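PDB 6F74: alcohol oxidase from Myceliophthora thermophila, which binds flavin-adenine dinucleotide as a VAO-type flavoprotein and probably uses it to oxidise alcohol-like substrates with oxygen. Local coordinates for residues Thr139-Phe144 with Gly169-Trp174; Met266-Arg271 with Lys569-Asn574; Ile434-Leu439 with Ala528-Leu533; Glu46-Thr51 with Gly55-Thr60. All coordinates share one frame; numbering follows the deposited sequence.

Contact 1 of 4, residues Thr139-Phe144 with Gly169-Trp174; sequences TLTLNF and GGLELW
Thr141, on helix 135-147, sits over Leu171 and Leu173, two residues of strand 171-174 whose side chains rise from the same side of the sheet. The short helix and strand segments run nearly antiparallel, at 161°, with their axes 9.2 Å apart, a spacing bridged by apolar side chains. Followed outward, Thr141 meets Leu173 first: Thr141 CB lies 4.0 Å from Leu173 CD1. Thr141 CG2, anti to the backbone N with OG1 at chi1 -54°, is turned to the strand and drops between the two leucines, 4.1 Å from Leu171 CD2 and 4.1 Å from Leu173 CD1. The hydroxyl on the other branch turns back into its own helix and is hydrogen-bonded to the carbonyl O of Asp137, which satisfies the polar atom at a buried place and leaves CB and the methyl to pack. One turn on, Phe144 crosses Leu171 at about a right angle. Phe144 CD1 lies 3.9 Å from Leu171 CD2, the same methyl that Thr141 touches. The Phe144 ring also stacks on Phe48 of helix 42-52, which joins a second helix to the layer. Val130 and Leu152 on the flanking strands meet Thr141 as well. This is the helix-on-sheet layer of an FAD-binding domain of the PCMH type; the Leu173 side chain lies about 4 Å from that of FAD-binding Thr154 and about 7 Å from the bound FAD.

Contact 2 of 4, residues Met266-Arg271 with Lys569-Asn574; sequences MLADGR and KYDPDN
A beta hairpin turn of the FAD-binding domain meets the C-terminal end of helix 560-570: Leu267 and Ala268, in the type I turn Leu267-Gly270 between strands 260-266 and 272-276, pack on Tyr570 and Asp571. Leu267 straddles one rim atom of the tyrosine ring, with CD1 and CD2 each 4.0 Å from Tyr570 CD1. The far end of that ring is fixed by a hydrogen bond from OH to Asp282, while Lys569 CG lies over one face, toward the rim. With Asp571 CG anti to the backbone N (chi1 -169°), Asp571 OD1 is brought to 3.4 Å from Ala268 CB. This is a packing contact; the carboxylate is occupied by the backbone N atoms of Ile575 and Phe576 and by a salt bridge with Lys567. A water links the segments, accepting from Ala268 N at 2.8 Å and donating to Tyr570 O at 2.6 Å, so a backbone carbonyl at the helix end is satisfied. Within the turn, Asp269 OD1 accepts from Arg271 N in an Asx turn, and Arg271 grips OD2 side-on through NE (2.9 Å) and NH2 (3.1 Å), the oxygen lying within 7° of the guanidinium plane. Gly270, with positive phi, closes the turn where a side chain would clash with the preceding carbonyl. Helix end and hairpin join the berberine-like C-terminal region to the FAD-binding domain, two sequence elements characteristic of berberine bridge enzyme-like oxidases.

Contact 3 of 4, residues Ile434-Leu439 with Ala528-Leu533; sequences IITSRL and AALKKL
Arg438 and Thr436, alternate residues of strand 435-440, face Leu530 and Lys531 on helix 512-533, a helix packed on the end strand of the seven-stranded antiparallel sheet. The short segments are almost parallel, 4° apart, with axes 8.4 Å from each other. Apolar packing centres on Leu530. Leu530 CB lies 3.7 Å from Arg438 CB, and Leu530 CD1 reaches the Thr436 methyl CG2 at 4.0 Å. Farther along the arginine, the chain bends about the CB-CG bond (chi2 74°), and Arg438 CG passes 3.6 Å from Leu530 O. This bend carries the guanidinium along the helix surface to Lys531. The polar bonds of the charged ends lie outside the two segments: Arg438 NE donates to the carbonyl O of Ala534, and Lys531 NZ pairs with Asp548. Between Thr436 and Arg438, Ser437 OG is hydrogen-bonded to the N of FAD-binding Tyr540, which links the strand to the cofactor site. With an alanine in place of Arg438, the Ala534 carbonyl would probably lose this donor and the aliphatic stem of Lys531 its cover. Flat-group contact completes the account. The two long side chains cross at about a right angle, and the like charges stay apart, with Arg438 NH1 4.7 Å from Lys531 NZ, a proximity that Asp548 probably eases. Lys531 CG rests over one guanidinium face, off toward the rim and 3.8 Å from Arg438 CZ.

Contact 4 of 4, residues Glu46-Thr51 with Gly55-Thr60; sequences EAFDKT and GKLIKT
Asp49 on helix 42-52 receives two backbone N-H groups, from the loop before the following strand and from that strand's first residue, so one carboxylate oxygen ties together a tight helix-to-strand connection. The stronger bond comes from Leu57 N, 3.2 Å from Asp49 OD1, with a fairly straight N-H...O angle of 158°. Gly55 N adds a weak second bond to Asp49 OD1 at 3.1 Å, bent to 132°. Asp49 holds CG opposite its own backbone N (chi1 -172°), which swings the carboxylate across to the strand. Gly55 has backbone angles at which a side chain would be jammed against the preceding carbonyl. Replacing the aspartate by an alanine is likely to leave the N-H groups of Gly55 and Leu57 without this acceptor and the connection less firmly held. Packing extends from the same residue: Asp49 CB lies 4.0 Å from Leu57 CB. Strand 57-59 is an edge of the mixed sheet, bonded antiparallel to strand 128-131, and Leu57 also rests on Tyr128 and Val130 there. On the inner side, Phe48 crosses Leu57 at about a right angle, with Phe48 CE2 4.2 Å from Leu57 CD1.

Overall arrangement
From the N terminus, contact 4 closes first, a short loop in which the chain leaves helix 42-52 and turns back as edge strand 57-59. Contact 1 follows in series, setting helix 135-147 on strand 171-174 of the same mixed sheet; the two contacts touch, as where Leu140 packs on Thr51, so both helices share one layer. Contact 2 closes the longest loop, bringing residues 569-574 back to the hairpin turn 266-271, and it meets contact 1 where Leu142 packs on that turn. Contact 3 lies wholly within this loop, on the seven-stranded sheet, with its centre about 36 Å from that of contact 1 and across the chain's centre. No loops cross.

Contact 1 of 4, residues Thr139-Phe144 with Gly169-Trp174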
loop_
_atom_site.group_PDB
_atom_site.type_symbol
_atom_site.label_atom_id
_atom_site.label_comp_id
_atom_site.label_asym_id
_atom_site.label_seq_id
_atom_site.Cartn_x
_atom_site.Cartn_y
_atom_site.Cartn_z
ATOM N N THR A 139 -18.681 8.754 15.542
ATOM C CA THR A 139 -19.430 8.071 16.594
ATOM C C THR A 139 -20.821 7.639 16.065
ATOM O O THR A 139 -21.231 6.497 16.273
ATOM C CB THR A 139 -19.591 8.956 17.853
ATOM O OG1 THR A 139 -18.316 9.133 18.482
ATOM C CG2 THR A 139 -20.547 8.335 18.887
ATOM N N LEU A 140 -21.519 8.553 15.395
ATOM C CA LEU A 140 -22.865 8.275 14.901
ATOM C C LEU A 140 -22.878 7.188 13.793
ATOM O O LEU A 140 -23.810 6.373 13.719
ATOM C CB LEU A 140 -23.545 9.552 14.382
ATOM C CG LEU A 140 -23.944 10.626 15.400
ATOM C CD1 LEU A 140 -24.107 11.985 14.729
ATOM C CD2 LEU A 140 -25.231 10.225 16.136
ATOM N N THR A 141 -21.836 7.175 12.966
ATOM C CA THR A 141 -21.730 6.210 11.896
ATOM C C THR A 141 -21.459 4.832 12.465
ATOM O O THR A 141 -22.168 3.883 12.140
ATOM C CB THR A 141 -20.666 6.626 10.878
ATOM O OG1 THR A 141 -20.962 7.938 10.446
ATOM C CG2 THR A 141 -20.618 5.662 9.661
ATOM N N LEU A 142 -20.469 4.743 13.351
ATOM C CA LEU A 142 -20.185 3.515 14.056
ATOM C C LEU A 142 -21.465 2.975 14.692
ATOM O O LEU A 142 -21.853 1.831 14.416
ATOM C CB LEU A 142 -19.110 3.721 15.121
ATOM C CG LEU A 142 -18.796 2.542 16.057
ATOM C CD1 LEU A 142 -18.333 1.306 15.297
ATOM C CD2 LEU A 142 -17.758 2.932 17.074
ATOM N N ASN A 143 -22.117 3.803 15.509
ATOM C CA ASN A 143 -23.310 3.383 16.241
ATOM C C ASN A 143 -24.452 2.920 15.323
ATOM O O ASN A 143 -25.080 1.895 15.589
ATOM C CB ASN A 143 -23.816 4.509 17.178
ATOM C CG ASN A 143 -22.929 4.732 18.395
ATOM O OD1 ASN A 143 -21.990 3.995 18.630
ATOM N ND2 ASN A 143 -23.245 5.758 19.195
ATOM N N PHE A 144 -24.721 3.672 14.268
ATOM C CA PHE A 144 -25.765 3.309 13.301
ATOM C C PHE A 144 -25.459 1.943 12.635
ATOM O O PHE A 144 -26.351 1.137 12.475
ATOM C CB PHE A 144 -25.951 4.436 12.257
ATOM C CG PHE A 144 -27.103 4.229 11.311
ATOM C CD1 PHE A 144 -26.973 3.371 10.206
ATOM C CD2 PHE A 144 -28.306 4.884 11.501
ATOM C CE1 PHE A 144 -28.011 3.186 9.328
ATOM C CE2 PHE A 144 -29.362 4.690 10.632
ATOM C CZ PHE A 144 -29.211 3.843 9.535
ATOM N N GLY A 169 -22.710 -4.060 0.068
ATOM C CA GLY A 169 -23.841 -3.680 0.894
ATOM C C GLY A 169 -23.445 -2.910 2.168
ATOM O O GLY A 169 -24.175 -2.939 3.150
ATOM N N GLY A 170 -22.305 -2.254 2.113
ATOM C CA GLY A 170 -21.688 -1.663 3.279
ATOM C C GLY A 170 -22.092 -0.236 3.523
ATOM O O GLY A 170 -22.611 0.435 2.634
ATOM N N LEU A 171 -21.840 0.225 4.740
ATOM C CA LEU A 171 -21.906 1.642 5.093
ATOM C C LEU A 171 -20.470 2.098 5.257
ATOM O O LEU A 171 -19.761 1.611 6.148
ATOM C CB LEU A 171 -22.700 1.839 6.378
ATOM C CG LEU A 171 -22.730 3.235 7.004
ATOM C CD1 LEU A 171 -23.194 4.318 6.012
ATOM C CD2 LEU A 171 -23.643 3.225 8.208
ATOM N N GLU A 172 -20.021 3.008 4.393
ATOM C CA GLU A 172 -18.648 3.483 4.458
ATOM C C GLU A 172 -18.469 4.648 5.450
ATOM O O GLU A 172 -19.137 5.661 5.359
ATOM C CB GLU A 172 -18.155 3.891 3.078
ATOM C CG GLU A 172 -16.681 4.259 3.033
ATOM C CD GLU A 172 -16.236 4.725 1.678
ATOM O OE1 GLU A 172 -16.506 5.880 1.361
ATOM O OE2 GLU A 172 -15.575 3.948 0.946
ATOM N N LEU A 173 -17.557 4.478 6.397
ATOM C CA LEU A 173 -17.022 5.583 7.158
ATOM C C LEU A 173 -15.906 6.186 6.345
ATOM O O LEU A 173 -14.774 5.657 6.335
ATOM C CB LEU A 173 -16.508 5.090 8.511
ATOM C CG LEU A 173 -15.841 6.163 9.383
ATOM C CD1 LEU A 173 -16.826 7.247 9.791
ATOM C CD2 LEU A 173 -15.244 5.471 10.583
ATOM N N TRP A 174 -16.215 7.275 5.648
ATOM C CA TRP A 174 -15.225 7.995 4.815
ATOM C C TRP A 174 -14.550 9.111 5.626
ATOM O O TRP A 174 -15.190 10.076 6.041
ATOM C CB TRP A 174 -15.939 8.568 3.599
ATOM C CG TRP A 174 -15.062 9.094 2.507
ATOM C CD1 TRP A 174 -13.806 8.645 2.145
ATOM C CD2 TRP A 174 -15.379 10.149 1.609
ATOM N NE1 TRP A 174 -13.335 9.380 1.080
ATOM C CE2 TRP A 174 -14.282 10.304 0.728
ATOM C CE3 TRP A 174 -16.492 10.969 1.446
ATOM C CZ2 TRP A 174 -14.273 11.251 -0.304
ATOM C CZ3 TRP A 174 -16.484 11.924 0.424
ATOM C CH2 TRP A 174 -15.371 12.053 -0.434
#

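Contact 2 of 4, residues Met266-Arg271 with Lys569-Asn574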
loop_
_atom_site.group_PDB
_atom_site.type_symbol
_atom_site.label_atom_id
_atom_site.label_comp_id
_atom_site.label_asym_id
_atom_site.label_seq_id
_atom_site.Cartn_x
_atom_site.Cartn_y
_atom_site.Cartn_z
ATOM N N MET A 266 -10.683 5.067 18.259
ATOM C CA MET A 266 -12.049 4.782 18.689
ATOM C C MET A 266 -12.311 3.288 18.496
ATOM O O MET A 266 -12.244 2.753 17.379
ATOM C CB MET A 266 -13.058 5.623 17.912
ATOM C CG MET A 266 -14.517 5.369 18.313
ATOM S SD MET A 266 -15.767 6.422 17.487
ATOM C CE MET A 266 -15.056 8.037 17.732
ATOM N N LEU A 267 -12.598 2.613 19.600
ATOM C CA LEU A 267 -12.820 1.174 19.569
ATOM C C LEU A 267 -14.223 0.886 19.063
ATOM O O LEU A 267 -15.047 1.802 18.983
ATOM C CB LEU A 267 -12.599 0.567 20.964
ATOM C CG LEU A 267 -11.260 0.838 21.661
ATOM C CD1 LEU A 267 -11.213 0.181 23.031
ATOM C CD2 LEU A 267 -10.090 0.363 20.825
ATOM N N ALA A 268 -14.497 -0.376 18.716
ATOM C CA ALA A 268 -15.838 -0.807 18.291
ATOM C C ALA A 268 -16.930 -0.445 19.303
ATOM O O ALA A 268 -18.068 -0.154 18.921
ATOM C CB ALA A 268 -15.836 -2.311 18.056
ATOM N N ASP A 269 -16.584 -0.464 20.586
ATOM C CA ASP A 269 -17.517 -0.069 21.657
ATOM C C ASP A 269 -17.697 1.441 21.801
ATOM O O ASP A 269 -18.434 1.886 22.651
ATOM C CB ASP A 269 -17.084 -0.675 22.999
ATOM C CG ASP A 269 -15.737 -0.110 23.510
ATOM O OD1 ASP A 269 -15.261 0.935 23.013
ATOM O OD2 ASP A 269 -15.137 -0.720 24.406
ATOM N N GLY A 270 -17.018 2.234 20.977
ATOM C CA GLY A 270 -17.231 3.678 20.939
ATOM C C GLY A 270 -16.271 4.467 21.805
ATOM O O GLY A 270 -16.190 5.673 21.629
ATOM N N ARG A 271 -15.551 3.804 22.721
ATOM C CA ARG A 271 -14.529 4.482 23.539
ATOM C C ARG A 271 -13.351 4.955 22.711
ATOM O O ARG A 271 -12.871 4.253 21.803
ATOM C CB ARG A 271 -13.999 3.576 24.663
ATOM C CG ARG A 271 -15.040 3.214 25.712
ATOM C CD ARG A 271 -14.403 2.374 26.816
ATOM N NE ARG A 271 -13.952 1.064 26.314
ATOM C CZ ARG A 271 -12.789 0.471 26.623
ATOM N NH1 ARG A 271 -11.844 1.090 27.360
ATOM N NH2 ARG A 271 -12.515 -0.726 26.102
ATOM N N LYS A 569 -9.705 -9.250 21.554
ATOM C CA LYS A 569 -9.901 -8.385 22.732
ATOM C C LYS A 569 -10.624 -7.085 22.366
ATOM O O LYS A 569 -11.646 -6.767 22.953
ATOM C CB LYS A 569 -8.546 -8.054 23.385
ATOM C CG LYS A 569 -8.609 -7.123 24.595
ATOM C CD LYS A 569 -7.236 -6.884 25.183
ATOM C CE LYS A 569 -7.245 -5.784 26.241
ATOM N NZ LYS A 569 -5.868 -5.513 26.737
ATOM N N TYR A 570 -10.103 -6.353 21.388
ATOM C CA TYR A 570 -10.551 -4.996 21.091
ATOM C C TYR A 570 -11.721 -4.887 20.106
ATOM O O TYR A 570 -12.439 -3.885 20.115
ATOM C CB TYR A 570 -9.369 -4.160 20.586
ATOM C CG TYR A 570 -8.367 -3.871 21.676
ATOM C CD1 TYR A 570 -8.624 -2.863 22.615
ATOM C CD2 TYR A 570 -7.182 -4.592 21.782
ATOM C CE1 TYR A 570 -7.723 -2.570 23.627
ATOM C CE2 TYR A 570 -6.271 -4.305 22.796
ATOM C CZ TYR A 570 -6.544 -3.284 23.712
ATOM O OH TYR A 570 -5.659 -2.984 24.715
ATOM N N ASP A 571 -11.879 -5.896 19.244
ATOM C CA ASP A 571 -13.019 -5.981 18.359
ATOM C C ASP A 571 -13.601 -7.391 18.327
ATOM O O ASP A 571 -13.488 -8.074 17.320
ATOM C CB ASP A 571 -12.610 -5.527 16.961
ATOM C CG ASP A 571 -13.794 -5.335 16.028
ATOM O OD1 ASP A 571 -14.946 -5.249 16.488
ATOM O OD2 ASP A 571 -13.548 -5.270 14.820
ATOM N N PRO A 572 -14.240 -7.829 19.436
ATOM C CA PRO A 572 -14.767 -9.190 19.488
ATOM C C PRO A 572 -15.838 -9.523 18.435
ATOM O O PRO A 572 -15.982 -10.683 18.052
ATOM C CB PRO A 572 -15.333 -9.323 20.916
ATOM C CG PRO A 572 -15.396 -7.952 21.477
ATOM C CD PRO A 572 -14.463 -7.090 20.689
ATOM N N ASP A 573 -16.595 -8.524 18.007
ATOM C CA ASP A 573 -17.703 -8.725 17.049
ATOM C C ASP A 573 -17.281 -8.522 15.613
ATOM O O ASP A 573 -18.058 -8.785 14.692
ATOM C CB ASP A 573 -18.895 -7.820 17.386
ATOM C CG ASP A 573 -19.481 -8.119 18.729
ATOM O OD1 ASP A 573 -19.401 -9.282 19.122
ATOM O OD2 ASP A 573 -19.992 -7.199 19.413
ATOM N N ASN A 574 -16.039 -8.074 15.432
ATOM C CA ASN A 574 -15.448 -7.849 14.121
ATOM C C ASN A 574 -16.248 -6.815 13.339
ATOM O O ASN A 574 -16.574 -7.001 12.146
ATOM C CB ASN A 574 -15.284 -9.144 13.346
ATOM C CG ASN A 574 -14.082 -9.131 12.441
ATOM O OD1 ASN A 574 -13.601 -8.071 12.073
ATOM N ND2 ASN A 574 -13.542 -10.323 12.129
HETATM O O HOH W 1 -12.152 -1.929 18.382
#

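Contact 3 of 4, residues Ile434-Leu439 with Ala528-Leu533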
loop_
_atom_site.group_PDB
_atom_site.type_symbol
_atom_site.label_atom_id
_atom_site.label_comp_id
_atom_site.label_asym_id
_atom_site.label_seq_id
_atom_site.Cartn_x
_atom_site.Cartn_y
_atom_site.Cartn_z
ATOM N N ILE A 434 -2.915 -7.170 -9.294
ATOM C CA ILE A 434 -2.724 -8.616 -9.091
ATOM C C ILE A 434 -1.222 -8.833 -9.019
ATOM O O ILE A 434 -0.545 -9.010 -10.026
ATOM C CB ILE A 434 -3.354 -9.492 -10.205
ATOM C CG1 ILE A 434 -4.779 -8.999 -10.506
ATOM C CG2 ILE A 434 -3.325 -10.963 -9.765
ATOM C CD1 ILE A 434 -5.536 -9.843 -11.503
ATOM N N ILE A 435 -0.711 -8.748 -7.791
ATOM C CA ILE A 435 0.707 -8.856 -7.519
ATOM C C ILE A 435 0.962 -9.841 -6.395
ATOM O O ILE A 435 0.039 -10.228 -5.640
ATOM C CB ILE A 435 1.332 -7.475 -7.173
ATOM C CG1 ILE A 435 0.695 -6.884 -5.905
ATOM C CG2 ILE A 435 1.178 -6.516 -8.354
ATOM C CD1 ILE A 435 1.349 -5.616 -5.355
ATOM N N THR A 436 2.226 -10.235 -6.294
ATOM C CA THR A 436 2.724 -11.017 -5.144
ATOM C C THR A 436 3.995 -10.345 -4.642
ATOM O O THR A 436 4.731 -9.721 -5.419
ATOM C CB THR A 436 2.990 -12.486 -5.533
ATOM O OG1 THR A 436 3.477 -13.213 -4.415
ATOM C CG2 THR A 436 3.993 -12.579 -6.743
ATOM N N SER A 437 4.245 -10.401 -3.339
ATOM C CA SER A 437 5.464 -9.794 -2.795
ATOM C C SER A 437 6.162 -10.796 -1.892
ATOM O O SER A 437 5.523 -11.673 -1.262
ATOM C CB SER A 437 5.197 -8.471 -2.071
ATOM O OG SER A 437 4.179 -8.541 -1.080
ATOM N N ARG A 438 7.488 -10.707 -1.917
ATOM C CA ARG A 438 8.330 -11.581 -1.140
ATOM C C ARG A 438 9.527 -10.819 -0.604
ATOM O O ARG A 438 10.306 -10.227 -1.367
ATOM C CB ARG A 438 8.782 -12.775 -1.960
ATOM C CG ARG A 438 9.320 -13.912 -1.087
ATOM C CD ARG A 438 8.200 -14.633 -0.373
ATOM N NE ARG A 438 8.669 -15.636 0.573
ATOM C CZ ARG A 438 7.911 -16.177 1.539
ATOM N NH1 ARG A 438 6.629 -15.814 1.706
ATOM N NH2 ARG A 438 8.445 -17.090 2.350
ATOM N N LEU A 439 9.638 -10.797 0.718
ATOM C CA LEU A 439 10.809 -10.255 1.373
ATOM C C LEU A 439 11.948 -11.250 1.125
ATOM O O LEU A 439 11.740 -12.465 1.226
ATOM C CB LEU A 439 10.562 -10.042 2.856
ATOM C CG LEU A 439 9.870 -8.736 3.298
ATOM C CD1 LEU A 439 8.455 -8.609 2.712
ATOM C CD2 LEU A 439 9.797 -8.737 4.822
ATOM N N ALA A 528 5.044 -18.566 -6.112
ATOM C CA ALA A 528 5.672 -19.848 -5.807
ATOM C C ALA A 528 7.173 -19.863 -6.057
ATOM O O ALA A 528 7.913 -20.494 -5.299
ATOM C CB ALA A 528 5.012 -20.972 -6.616
ATOM N N ALA A 529 7.611 -19.205 -7.126
ATOM C CA ALA A 529 9.031 -19.111 -7.433
ATOM C C ALA A 529 9.708 -18.247 -6.375
ATOM O O ALA A 529 10.806 -18.572 -5.913
ATOM C CB ALA A 529 9.240 -18.503 -8.796
ATOM N N LEU A 530 9.044 -17.149 -5.998
ATOM C CA LEU A 530 9.603 -16.239 -4.999
ATOM C C LEU A 530 9.719 -16.897 -3.638
ATOM O O LEU A 530 10.699 -16.649 -2.919
ATOM C CB LEU A 530 8.782 -14.963 -4.894
ATOM C CG LEU A 530 8.832 -14.003 -6.078
ATOM C CD1 LEU A 530 7.913 -12.813 -5.847
ATOM C CD2 LEU A 530 10.263 -13.545 -6.396
ATOM N N LYS A 531 8.733 -17.733 -3.289
ATOM C CA LYS A 531 8.762 -18.501 -2.046
ATOM C C LYS A 531 9.841 -19.525 -2.039
ATOM O O LYS A 531 10.513 -19.692 -1.017
ATOM C CB LYS A 531 7.402 -19.168 -1.749
ATOM C CG LYS A 531 6.381 -18.172 -1.251
ATOM C CD LYS A 531 5.111 -18.775 -0.673
ATOM C CE LYS A 531 4.108 -17.660 -0.389
ATOM N NZ LYS A 531 2.804 -18.084 0.224
ATOM N N LYS A 532 10.020 -20.221 -3.168
ATOM C CA LYS A 532 11.113 -21.178 -3.308
ATOM C C LYS A 532 12.473 -20.516 -3.164
ATOM O O LYS A 532 13.375 -21.083 -2.540
ATOM C CB LYS A 532 11.035 -21.913 -4.647
ATOM C CG LYS A 532 12.107 -23.001 -4.811
ATOM C CD LYS A 532 11.841 -23.859 -6.047
ATOM C CE LYS A 532 12.951 -24.849 -6.268
ATOM N NZ LYS A 532 12.953 -25.308 -7.682
ATOM N N LEU A 533 12.637 -19.336 -3.750
ATOM C CA LEU A 533 13.848 -18.545 -3.549
ATOM C C LEU A 533 14.075 -18.161 -2.092
ATOM O O LEU A 533 15.177 -18.368 -1.574
ATOM C CB LEU A 533 13.789 -17.271 -4.362
ATOM C CG LEU A 533 14.999 -16.329 -4.265
ATOM C CD1 LEU A 533 16.271 -17.024 -4.731
ATOM C CD2 LEU A 533 14.687 -15.085 -5.093
#

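Contact 4 of 4, residues Glu46-Thr51 with Gly55-Thr60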
loop_
_atom_site.group_PDB
_atom_site.type_symbol
_atom_site.label_atom_id
_atom_site.label_comp_id
_atom_site.label_asym_id
_atom_site.label_seq_id
_atom_site.Cartn_x
_atom_site.Cartn_y
_atom_site.Cartn_z
ATOM N N GLU A 46 -32.951 8.954 5.946
ATOM C CA GLU A 46 -33.145 10.390 5.906
ATOM C C GLU A 46 -32.982 11.034 7.307
ATOM O O GLU A 46 -32.310 12.050 7.457
ATOM C CB GLU A 46 -34.521 10.668 5.314
ATOM C CG GLU A 46 -34.905 12.135 5.082
ATOM C CD GLU A 46 -36.258 12.242 4.395
ATOM O OE1 GLU A 46 -36.587 11.293 3.593
ATOM O OE2 GLU A 46 -37.017 13.237 4.658
ATOM N N ALA A 47 -33.561 10.398 8.324
ATOM C CA ALA A 47 -33.374 10.833 9.721
ATOM C C ALA A 47 -31.900 10.766 10.167
ATOM O O ALA A 47 -31.438 11.596 10.949
ATOM C CB ALA A 47 -34.252 10.013 10.665
ATOM N N PHE A 48 -31.171 9.775 9.666
ATOM C CA PHE A 48 -29.742 9.631 9.975
ATOM C C PHE A 48 -28.943 10.763 9.290
ATOM O O PHE A 48 -28.028 11.366 9.896
ATOM C CB PHE A 48 -29.279 8.204 9.602
ATOM C CG PHE A 48 -27.799 7.944 9.790
ATOM C CD1 PHE A 48 -27.124 8.336 10.935
ATOM C CD2 PHE A 48 -27.072 7.283 8.784
ATOM C CE1 PHE A 48 -25.757 8.089 11.083
ATOM C CE2 PHE A 48 -25.718 7.023 8.932
ATOM C CZ PHE A 48 -25.056 7.444 10.090
ATOM N N ASP A 49 -29.314 11.095 8.051
ATOM C CA ASP A 49 -28.711 12.251 7.348
ATOM C C ASP A 49 -28.884 13.538 8.165
ATOM O O ASP A 49 -27.944 14.295 8.302
ATOM C CB ASP A 49 -29.295 12.423 5.931
ATOM C CG ASP A 49 -28.581 13.487 5.097
ATOM O OD1 ASP A 49 -27.343 13.569 5.101
ATOM O OD2 ASP A 49 -29.284 14.259 4.405
ATOM N N LYS A 50 -30.080 13.739 8.695
ATOM C CA LYS A 50 -30.431 14.934 9.488
ATOM C C LYS A 50 -29.754 15.033 10.847
ATOM O O LYS A 50 -29.450 16.129 11.285
ATOM C CB LYS A 50 -31.928 15.007 9.705
ATOM C CG LYS A 50 -32.673 15.429 8.428
ATOM C CD LYS A 50 -34.150 15.770 8.668
ATOM C CE LYS A 50 -35.047 15.396 7.461
ATOM N NZ LYS A 50 -36.402 15.997 7.560
ATOM N N THR A 51 -29.593 13.906 11.529
ATOM C CA THR A 51 -28.789 13.825 12.754
ATOM C C THR A 51 -27.334 14.201 12.489
ATOM O O THR A 51 -26.710 14.941 13.273
ATOM C CB THR A 51 -28.859 12.394 13.330
ATOM O OG1 THR A 51 -30.219 11.993 13.401
ATOM C CG2 THR A 51 -28.267 12.288 14.703
ATOM N N GLY A 55 -26.554 16.420 4.048
ATOM C CA GLY A 55 -25.443 16.398 3.074
ATOM C C GLY A 55 -24.288 15.447 3.405
ATOM O O GLY A 55 -23.587 15.008 2.497
ATOM N N LYS A 56 -24.103 15.108 4.680
ATOM C CA LYS A 56 -23.009 14.195 5.077
ATOM C C LYS A 56 -23.227 12.745 4.650
ATOM O O LYS A 56 -22.268 12.046 4.382
ATOM C CB LYS A 56 -22.746 14.292 6.576
ATOM C CG LYS A 56 -22.127 15.626 6.973
ATOM C CD LYS A 56 -22.052 15.743 8.483
ATOM C CE LYS A 56 -21.618 17.132 8.958
ATOM N NZ LYS A 56 -20.194 17.142 9.219
ATOM N N LEU A 57 -24.473 12.291 4.583
ATOM C CA LEU A 57 -24.769 10.929 4.133
ATOM C C LEU A 57 -24.879 10.939 2.612
ATOM O O LEU A 57 -25.718 11.607 2.060
ATOM C CB LEU A 57 -26.077 10.407 4.739
ATOM C CG LEU A 57 -26.519 8.986 4.332
ATOM C CD1 LEU A 57 -25.572 7.922 4.842
ATOM C CD2 LEU A 57 -27.971 8.727 4.731
ATOM N N ILE A 58 -24.032 10.169 1.949
ATOM C CA ILE A 58 -24.036 10.104 0.495
ATOM C C ILE A 58 -24.484 8.712 0.077
ATOM O O ILE A 58 -23.928 7.727 0.545
ATOM C CB ILE A 58 -22.648 10.402 -0.048
ATOM C CG1 ILE A 58 -22.246 11.847 0.301
ATOM C CG2 ILE A 58 -22.586 10.181 -1.568
ATOM C CD1 ILE A 58 -20.746 12.127 0.180
ATOM N N LYS A 59 -25.499 8.641 -0.780
ATOM C CA LYS A 59 -25.864 7.404 -1.447
ATOM C C LYS A 59 -24.875 7.257 -2.568
ATOM O O LYS A 59 -24.767 8.137 -3.419
ATOM C CB LYS A 59 -27.273 7.428 -1.998
ATOM C CG LYS A 59 -27.634 6.107 -2.678
ATOM C CD LYS A 59 -29.042 6.122 -3.235
ATOM C CE LYS A 59 -29.527 4.726 -3.596
ATOM N NZ LYS A 59 -28.470 3.902 -4.238
ATOM N N THR A 60 -24.109 6.174 -2.560
ATOM C CA THR A 60 -23.010 6.088 -3.473
ATOM C C THR A 60 -23.528 5.779 -4.863
ATOM O O THR A 60 -24.660 5.254 -5.032
ATOM C CB THR A 60 -21.960 5.059 -3.026
ATOM O OG1 THR A 60 -22.490 3.726 -3.059
ATOM C CG2 THR A 60 -21.432 5.434 -1.617
#